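Local atomic coordinates of hydrazine synthase subunit beta (Candidatus Kuenenia stuttgartiensis, PDB entry 5C2V), a protein that forms part of the hydrazine synthase complex, which condenses nitric oxide with ammonium, and may modulate hydroxylamine transport between the gamma and alpha active sites. Residues 57-62 and 70-75; 318-323 and 339-344. All coordinates share one frame; numbering follows the deposited sequence.

How the contacts relate
Both contacts belong to the beta-propeller, but to different blades. Contact 1 pairs the first two strands of the blade 57-94. Contact 2 joins the chain leading into strand 322-327 to the turn before strand 343-348, in the last blade. Contact 1 closes before contact 2 opens along the chain. Their centres lie about 18 Å apart, and their nearest atoms about 8 Å apart, without touching. The blade 15-52 comes between them: its strand 15-20 packs on side chains of both contacts. Contact 1 thus builds the inner part of one blade, whereas contact 2 lies where the ring closes and where the gamma and alpha subunits meet this chain.

Contact 1 (57-62 and 70-75)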
loop_
_atom_site.group_PDB
_atom_site.type_symbol
_atom_site.label_atom_id
_atom_site.label_comp_id
_atom_site.label_asym_id
_atom_site.label_seq_id
_atom_site.Cartn_x
_atom_site.Cartn_y
_atom_site.Cartn_z
ATOM N N PRO B 57 28.573 -42.076 37.725
ATOM C CA PRO B 57 28.117 -40.796 38.280
ATOM C C PRO B 57 27.515 -39.865 37.223
ATOM O O PRO B 57 28.185 -39.576 36.232
ATOM C CB PRO B 57 29.403 -40.200 38.855
ATOM C CG PRO B 57 30.486 -40.761 37.988
ATOM C CD PRO B 57 30.041 -42.154 37.626
ATOM N N GLU B 58 26.282 -39.404 37.411
ATOM C CA GLU B 58 25.752 -38.333 36.564
ATOM C C GLU B 58 25.650 -36.913 37.141
ATOM O O GLU B 58 25.293 -35.987 36.411
ATOM C CB GLU B 58 24.403 -38.778 36.012
ATOM C CG GLU B 58 24.608 -39.949 35.073
ATOM C CD GLU B 58 23.338 -40.530 34.522
ATOM O OE1 GLU B 58 22.241 -40.152 34.984
ATOM O OE2 GLU B 58 23.452 -41.363 33.601
ATOM N N ALA B 59 25.967 -36.722 38.417
ATOM C CA ALA B 59 25.802 -35.397 39.019
ATOM C C ALA B 59 26.661 -35.187 40.260
ATOM O O ALA B 59 27.067 -36.146 40.915
ATOM C CB ALA B 59 24.335 -35.156 39.358
ATOM N N SER B 60 26.919 -33.923 40.587
ATOM C CA SER B 60 27.676 -33.579 41.787
ATOM C C SER B 60 27.320 -32.193 42.330
ATOM O O SER B 60 26.974 -31.288 41.572
ATOM C CB SER B 60 29.178 -33.660 41.506
ATOM O OG SER B 60 29.546 -32.805 40.439
ATOM N N ALA B 61 27.417 -32.037 43.648
ATOM C CA ALA B 61 27.181 -30.749 44.296
ATOM C C ALA B 61 28.241 -30.472 45.360
ATOM O O ALA B 61 28.658 -31.375 46.085
ATOM C CB ALA B 61 25.790 -30.706 44.908
ATOM N N VAL B 62 28.670 -29.217 45.451
ATOM C CA VAL B 62 29.714 -28.827 46.392
ATOM C C VAL B 62 29.127 -28.141 47.624
ATOM O O VAL B 62 28.180 -27.362 47.519
ATOM C CB VAL B 62 30.740 -27.883 45.727
ATOM C CG1 VAL B 62 31.931 -27.647 46.646
ATOM C CG2 VAL B 62 31.197 -28.452 44.397
ATOM N N TYR B 70 29.478 -34.039 46.927
ATOM C CA TYR B 70 28.475 -35.097 46.911
ATOM C C TYR B 70 28.162 -35.506 45.477
ATOM O O TYR B 70 27.580 -34.735 44.716
ATOM C CB TYR B 70 27.198 -34.645 47.622
ATOM C CG TYR B 70 27.295 -34.622 49.132
ATOM C CD1 TYR B 70 28.154 -33.745 49.783
ATOM C CD2 TYR B 70 26.517 -35.472 49.908
ATOM C CE1 TYR B 70 28.241 -33.721 51.162
ATOM C CE2 TYR B 70 26.597 -35.454 51.289
ATOM C CZ TYR B 70 27.460 -34.577 51.910
ATOM O OH TYR B 70 27.544 -34.555 53.283
ATOM N N VAL B 71 28.539 -36.729 45.121
ATOM C CA VAL B 71 28.409 -37.209 43.751
ATOM C C VAL B 71 27.248 -38.189 43.622
ATOM O O VAL B 71 27.047 -39.036 44.490
ATOM C CB VAL B 71 29.711 -37.888 43.279
ATOM C CG1 VAL B 71 29.612 -38.283 41.819
ATOM C CG2 VAL B 71 30.900 -36.967 43.501
ATOM N N CYS B 72 26.480 -38.073 42.543
ATOM C CA CYS B 72 25.361 -38.980 42.318
ATOM C C CYS B 72 25.761 -40.156 41.443
ATOM O O CYS B 72 25.996 -39.989 40.250
ATOM C CB CYS B 72 24.191 -38.240 41.668
ATOM S SG CYS B 72 23.137 -37.338 42.812
ATOM N N ASN B 73 25.800 -41.348 42.030
ATOM C CA ASN B 73 26.060 -42.557 41.264
ATOM C C ASN B 73 24.738 -43.193 40.860
ATOM O O ASN B 73 23.997 -43.717 41.700
ATOM C CB ASN B 73 26.912 -43.539 42.067
ATOM C CG ASN B 73 28.138 -42.884 42.676
ATOM O OD1 ASN B 73 29.125 -42.622 41.987
ATOM N ND2 ASN B 73 28.084 -42.622 43.977
ATOM N N ALA B 74 24.462 -43.147 39.561
ATOM C CA ALA B 74 23.156 -43.504 39.027
ATOM C C ALA B 74 22.910 -45.006 38.999
ATOM O O ALA B 74 21.866 -45.482 39.448
ATOM C CB ALA B 74 23.005 -42.931 37.636
ATOM N N GLU B 75 23.873 -45.751 38.468
ATOM C CA GLU B 75 23.729 -47.194 38.340
ATOM C C GLU B 75 23.821 -47.870 39.702
ATOM O O GLU B 75 23.134 -48.856 39.966
ATOM C CB GLU B 75 24.788 -47.762 37.395
ATOM C CG GLU B 75 24.678 -49.262 37.168
ATOM C CD GLU B 75 23.343 -49.666 36.568
ATOM O OE1 GLU B 75 23.248 -49.741 35.325
ATOM O OE2 GLU B 75 22.390 -49.915 37.337
#
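Pro57 to Ala61 pair with Tyr70 to Asn73 as an antiparallel beta hairpin, in the inner half of one beta-propeller blade. The two strand axes come within 4.5 Å and run at 163° to each other. Ala61 and Tyr70 form a regular hydrogen-bonded pair. Ala61 N donates to Tyr70 O at 2.9 Å, and Tyr70 N returns a bond to Ala61 O in the carbonyl plane. Ser60 and Val71 follow as a non-hydrogen-bonded pair, with Ser60 CA 3.2 Å from Tyr70 O in a CA-H...O contact.

Beyond this the register shifts by one residue. Pro57 pairs with Asn73, so Glu58 and Ala59 are both left opposite Cys72. Glu58 N bonds to Cys72 O. The backbone of Glu58 is bent out of the extended form (psi -4°), consistent with a classic beta bulge.

One face carries Pro57, Ser60 and Val71. Val71 has CG1 anti to its backbone N (chi1 -175°), which sets this methyl alongside the proline ring, with CG1 3.5 Å from Pro57 CB. The other face carries Ala59, Ala61, Tyr70 and Cys72. Here Ala59 CB lies 3.9 Å from Cys72 CB. The Tyr70 ring turns away from the hairpin, and its hydroxyl bonds to Thr128 OG1.

Glu58 reaches past the end of the pairing. Its extended chain brings OE1 to 3.9 Å from Ala74 CB. The buried carboxylate is held by three bonds: OE1 takes Trp98 NE1, and OE2 takes the side-chain amides of Gln32 and Gln56. The side chain of Ala74 lies about 7 Å from a bound calcium ion.

Neighbouring blades cover both faces. Ser60 packs on strand 15-20, while Ala61, Tyr70 and Cys72 pack on strand 99-104. Strand 78-83 continues the blade beside 70-73.

Contact 2 (318-323 and 339-344); sequences TGLGPS and YFSNNV
Leu320 meets Phe340 and Ser341 where two loops of the last blade come together. The close part of the contact is centred on Leu320 and Gly321. Leu320 N donates a nearly straight bond to Ser341 OG, at 2.9 Å and 169°. Ser341 OG lies anti to its own carbonyl carbon (chi1 -62°), a setting that turns the hydroxyl to the leucine backbone. The same oxygen lies 3.4 Å from Leu320 CG. Leu320 CB packs on Phe340 CB at 3.8 Å. The Phe340 ring turns its edge to the loop, with CD2 4.0 Å from Leu320 O. Gly321 has no side chain, which lets this edge come in beside it. Its positive phi of 68° also favours glycine, and its N bonds to His276 ND1. Over one face of the Phe340 ring sits CD1 of Tyr339.

Backbone bonds add to this. Tyr339 N donates to Gly321 O at 3.2 Å. The bond is straight at the hydrogen, but the donor stands above the carbonyl plane. Phe340 N makes only a weak bond to Leu320 O, at 3.3 Å.

The Gly319 end is the partly exposed side. There the backbone alone borders Ser341, with Gly319 C 3.9 Å from Ser341 OG. Other subunits close the Leu320 and Ser341 side: Phe48 of the gamma subunit packs on Leu320, and Pro8 of the alpha subunit on Ser341. Tyr339 OH bonds to Gln47 of the gamma subunit.

The turn ends in a G1 beta bulge, with Asn342 and Asn343 both facing Asn338. From there Asn343 and Val344 pair with an antiparallel strand of the gamma subunit. A propeller blade with three strands from this chain is thus extended across the subunit interface.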
loop_
_atom_site.group_PDB
_atom_site.type_symbol
_atom_site.label_atom_id
_atom_site.label_comp_id
_atom_site.label_asym_id
_atom_site.label_seq_id
_atom_site.Cartn_x
_atom_site.Cartn_y
_atom_site.Cartn_z
ATOM N N THR B 318 30.883 -25.525 20.502
ATOM C CA THR B 318 31.330 -26.336 21.627
ATOM C C THR B 318 31.829 -27.683 21.106
ATOM O O THR B 318 31.803 -27.933 19.901
ATOM C CB THR B 318 30.186 -26.542 22.650
ATOM O OG1 THR B 318 29.389 -25.354 22.717
ATOM C CG2 THR B 318 30.725 -26.843 24.040
ATOM N N GLY B 319 32.289 -28.546 22.007
ATOM C CA GLY B 319 32.617 -29.912 21.651
ATOM C C GLY B 319 31.340 -30.709 21.469
ATOM O O GLY B 319 30.241 -30.162 21.563
ATOM N N LEU B 320 31.477 -32.003 21.216
ATOM C CA LEU B 320 30.314 -32.840 20.955
ATOM C C LEU B 320 29.625 -33.265 22.251
ATOM O O LEU B 320 30.272 -33.740 23.185
ATOM C CB LEU B 320 30.722 -34.065 20.133
ATOM C CG LEU B 320 31.521 -33.747 18.864
ATOM C CD1 LEU B 320 31.767 -35.003 18.043
ATOM C CD2 LEU B 320 30.822 -32.681 18.027
ATOM N N GLY B 321 28.307 -33.093 22.294
ATOM C CA GLY B 321 27.510 -33.439 23.462
ATOM C C GLY B 321 27.695 -32.625 24.738
ATOM O O GLY B 321 27.998 -33.193 25.786
ATOM N N PRO B 322 27.513 -31.294 24.665
ATOM C CA PRO B 322 27.616 -30.463 25.872
ATOM C C PRO B 322 26.406 -30.628 26.793
ATOM O O PRO B 322 25.506 -29.790 26.801
ATOM C CB PRO B 322 27.689 -29.041 25.313
ATOM C CG PRO B 322 26.948 -29.112 24.037
ATOM C CD PRO B 322 27.179 -30.489 23.477
ATOM N N SER B 323 26.400 -31.712 27.562
ATOM C CA SER B 323 25.257 -32.069 28.395
ATOM C C SER B 323 25.085 -31.183 29.632
ATOM O O SER B 323 24.007 -31.151 30.226
ATOM C CB SER B 323 25.373 -33.533 28.830
ATOM O OG SER B 323 26.663 -33.807 29.350
ATOM N N TYR B 339 30.735 -34.761 26.408
ATOM C CA TYR B 339 30.797 -36.210 26.600
ATOM C C TYR B 339 31.598 -36.946 25.530
ATOM O O TYR B 339 32.535 -37.678 25.843
ATOM C CB TYR B 339 29.367 -36.770 26.648
ATOM C CG TYR B 339 29.257 -38.281 26.712
ATOM C CD1 TYR B 339 29.134 -39.042 25.554
ATOM C CD2 TYR B 339 29.249 -38.943 27.931
ATOM C CE1 TYR B 339 29.027 -40.421 25.612
ATOM C CE2 TYR B 339 29.143 -40.320 27.999
ATOM C CZ TYR B 339 29.032 -41.054 26.837
ATOM O OH TYR B 339 28.923 -42.425 26.900
ATOM N N PHE B 340 31.220 -36.755 24.270
ATOM C CA PHE B 340 31.839 -37.494 23.174
ATOM C C PHE B 340 33.265 -37.026 22.910
ATOM O O PHE B 340 34.150 -37.834 22.629
ATOM C CB PHE B 340 31.002 -37.367 21.900
ATOM C CG PHE B 340 29.636 -37.985 22.010
ATOM C CD1 PHE B 340 29.487 -39.361 22.033
ATOM C CD2 PHE B 340 28.504 -37.191 22.083
ATOM C CE1 PHE B 340 28.234 -39.935 22.136
ATOM C CE2 PHE B 340 27.248 -37.759 22.183
ATOM C CZ PHE B 340 27.113 -39.133 22.209
ATOM N N SER B 341 33.484 -35.719 23.008
ATOM C CA SER B 341 34.807 -35.151 22.790
ATOM C C SER B 341 35.681 -35.311 24.029
ATOM O O SER B 341 36.884 -35.048 23.986
ATOM C CB SER B 341 34.699 -33.674 22.405
ATOM O OG SER B 341 33.994 -33.516 21.187
ATOM N N ASN B 342 35.062 -35.746 25.124
ATOM C CA ASN B 342 35.753 -35.961 26.393
ATOM C C ASN B 342 36.509 -34.732 26.873
ATOM O O ASN B 342 37.672 -34.833 27.266
ATOM C CB ASN B 342 36.725 -37.140 26.282
ATOM C CG ASN B 342 36.021 -38.459 26.060
ATOM O OD1 ASN B 342 35.038 -38.773 26.728
ATOM N ND2 ASN B 342 36.523 -39.243 25.112
ATOM N N ASN B 343 35.863 -33.570 26.847
ATOM C CA ASN B 343 36.578 -32.351 27.232
ATOM C C ASN B 343 35.670 -31.247 27.754
ATOM O O ASN B 343 34.473 -31.441 27.884
ATOM C CB ASN B 343 37.405 -31.828 26.049
ATOM C CG ASN B 343 36.586 -31.666 24.781
ATOM O OD1 ASN B 343 35.361 -31.568 24.823
ATOM N ND2 ASN B 343 37.266 -31.640 23.641
ATOM N N VAL B 344 36.250 -30.093 28.066
ATOM C CA VAL B 344 35.470 -28.968 28.568
ATOM C C VAL B 344 35.773 -27.700 27.781
ATOM O O VAL B 344 36.931 -27.310 27.634
ATOM C CB VAL B 344 35.735 -28.708 30.066
ATOM C CG1 VAL B 344 35.025 -27.441 30.524
ATOM C CG2 VAL B 344 35.292 -29.902 30.903
#